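Local coordinates for protein 11S globulin (PDB 5WXU) that binds the plant hormone auxin and, as a hexameric 11S globulin of the cupin superfamily, probably serves as a seed storage protein, at residues S356-G361 and G378-G383. Sequence-based numbering, arbitrary orientation.
Sequences SYVTRG and GDVRQG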
loop_
_atom_site.group_PDB
_atom_site.type_symbol
_atom_site.label_atom_id
_atom_site.label_comp_id
_atom_site.label_asym_id
_atom_site.label_seq_id
_atom_site.Cartn_x
_atom_site.Cartn_y
_atom_site.Cartn_z
ATOM N N SER B 356 18.576 22.997 10.393
ATOM C CA SER B 356 19.422 23.637 9.341
ATOM C C SER B 356 20.864 23.806 9.765
ATOM O O SER B 356 21.122 24.064 10.915
ATOM C CB SER B 356 18.906 24.984 8.975
ATOM O OG SER B 356 17.593 24.930 8.400
ATOM N N TYR B 357 21.771 23.556 8.826
ATOM C CA TYR B 357 23.207 23.785 9.055
ATOM C C TYR B 357 23.697 24.757 8.028
ATOM O O TYR B 357 23.484 24.565 6.869
ATOM C CB TYR B 357 23.924 22.474 8.876
ATOM C CG TYR B 357 25.391 22.569 9.172
ATOM C CD1 TYR B 357 25.827 22.760 10.480
ATOM C CD2 TYR B 357 26.319 22.490 8.169
ATOM C CE1 TYR B 357 27.183 22.935 10.744
ATOM C CE2 TYR B 357 27.675 22.567 8.432
ATOM C CZ TYR B 357 28.095 22.783 9.746
ATOM O OH TYR B 357 29.465 22.943 9.996
ATOM N N VAL B 358 24.386 25.815 8.445
ATOM C CA VAL B 358 24.870 26.817 7.521
ATOM C C VAL B 358 26.268 26.436 7.034
ATOM O O VAL B 358 27.220 26.394 7.825
ATOM C CB VAL B 358 24.935 28.177 8.207
ATOM C CG1 VAL B 358 25.285 29.268 7.197
ATOM C CG2 VAL B 358 23.650 28.548 8.872
ATOM N N THR B 359 26.390 26.130 5.768
ATOM C CA THR B 359 27.636 25.714 5.202
ATOM C C THR B 359 28.444 26.846 4.650
ATOM O O THR B 359 29.678 26.675 4.543
ATOM C CB THR B 359 27.461 24.663 4.123
ATOM O OG1 THR B 359 26.382 25.044 3.270
ATOM C CG2 THR B 359 27.112 23.344 4.815
ATOM N N ARG B 360 27.795 27.951 4.304
ATOM C CA ARG B 360 28.486 29.078 3.628
ATOM C C ARG B 360 27.772 30.323 3.943
ATOM O O ARG B 360 26.527 30.394 3.930
ATOM C CB ARG B 360 28.530 28.949 2.114
ATOM C CG ARG B 360 29.351 27.835 1.551
ATOM C CD ARG B 360 29.647 28.006 0.054
ATOM N NE ARG B 360 28.979 26.980 -0.769
ATOM C CZ ARG B 360 28.738 27.066 -2.092
ATOM N NH1 ARG B 360 29.113 28.144 -2.803
ATOM N NH2 ARG B 360 28.104 26.052 -2.716
ATOM N N GLY B 361 28.506 31.400 4.168
ATOM C CA GLY B 361 27.800 32.665 4.224
ATOM C C GLY B 361 27.166 33.020 5.527
ATOM O O GLY B 361 27.532 32.495 6.584
ATOM N N GLY B 378 17.953 37.378 14.615
ATOM C CA GLY B 378 19.400 37.612 14.586
ATOM C C GLY B 378 20.140 36.905 13.484
ATOM O O GLY B 378 19.535 36.326 12.572
ATOM N N ASP B 379 21.464 36.962 13.547
ATOM C CA ASP B 379 22.311 36.355 12.554
ATOM C C ASP B 379 22.348 34.851 12.604
ATOM O O ASP B 379 22.120 34.248 13.680
ATOM C CB ASP B 379 23.750 36.838 12.710
ATOM C CG ASP B 379 23.882 38.357 12.496
ATOM O OD1 ASP B 379 23.105 38.936 11.682
ATOM O OD2 ASP B 379 24.801 38.939 13.123
ATOM N N VAL B 380 22.606 34.251 11.440
ATOM C CA VAL B 380 23.085 32.911 11.368
ATOM C C VAL B 380 24.321 32.959 10.564
ATOM O O VAL B 380 24.447 33.782 9.635
ATOM C CB VAL B 380 22.062 31.883 10.841
ATOM C CG1 VAL B 380 20.849 31.885 11.751
ATOM C CG2 VAL B 380 21.650 32.180 9.369
ATOM N N ARG B 381 25.246 32.084 10.886
ATOM C CA ARG B 381 26.470 32.040 10.128
ATOM C C ARG B 381 27.062 30.698 10.031
ATOM O O ARG B 381 26.617 29.803 10.736
ATOM C CB ARG B 381 27.449 33.072 10.701
ATOM C CG ARG B 381 27.933 32.877 12.116
ATOM C CD ARG B 381 28.472 34.245 12.677
ATOM N NE ARG B 381 28.969 35.148 11.600
ATOM C CZ ARG B 381 28.343 36.220 11.052
ATOM N NH1 ARG B 381 27.135 36.660 11.468
ATOM N NH2 ARG B 381 28.945 36.864 10.045
ATOM N N GLN B 382 28.090 30.572 9.181
ATOM C CA GLN B 382 28.733 29.301 8.844
ATOM C C GLN B 382 29.125 28.535 10.110
ATOM O O GLN B 382 29.647 29.068 11.104
ATOM C CB GLN B 382 29.942 29.495 7.949
ATOM C CG GLN B 382 30.630 28.210 7.518
ATOM C CD GLN B 382 31.916 28.484 6.778
ATOM O OE1 GLN B 382 31.931 29.196 5.781
ATOM N NE2 GLN B 382 33.011 27.930 7.279
ATOM N N GLY B 383 28.818 27.250 10.068
ATOM C CA GLY B 383 29.088 26.338 11.164
ATOM C C GLY B 383 28.020 26.236 12.209
ATOM O O GLY B 383 28.129 25.389 13.075
HETATM O O HOH W 1 31.376 31.604 4.798
#
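Val358 and Gly383 show how two chain segments that both turn a corner between sheets can be fastened by backbone groups. The amide N of Gly383 donates to Val358 O at 2.9 Å, in the plane of the carbonyl and almost straight (168° at the hydrogen). Beside it, the CA-H of Gln382 points at the same oxygen, CA to O 3.4 Å, so Val358 O takes one strong bond and a weaker CA-H contact from consecutive residues. A weak, bent bond from Gln382 N to Gly361 O (3.3 Å) adds a second tie past the bend at Arg360.

Water provides a further link: it accepts from Gly361 N and donates to Gln382 OE1, 2.7 Å away. The extended side chain of Gln382 reaches this water by running alongside the backbone of Thr359, its CG lying 3.5 Å from Thr359 O.

Apolar packing is confined to two valines. Val358 has CG1 anti to its backbone N (chi1 -173°), which lays that methyl against the peptide between Arg381 and Gln382, while CG2 meets CG2 of Val380 at 4.2 Å, the two side chains crossing at about a right angle.

Tyr357 points to the other face of the strand, where Arg84, Trp68 and Val107 of the N-terminal cupin meet it. Its ring approaches Gly383 obliquely, CE1 to Gly383 O 3.5 Å; Arg84 NH1 bonds both that oxygen and the tyrosine hydroxyl. Gly383 itself has a positive phi (88°), a conformation suited to glycine.

Within the C-terminal cupin domain, Thr359 and Arg360 both face Glu404 in a classic beta bulge where strand 354-359 gives way to strand 361-368. Strand 379-381 pairs with the latter, whereas strands 385-388 and 402-409 flank 354-359, their Phe386, Leu403 and Leu405 packing against Val358; the contact thus joins the domain's two antiparallel sheets at a corner.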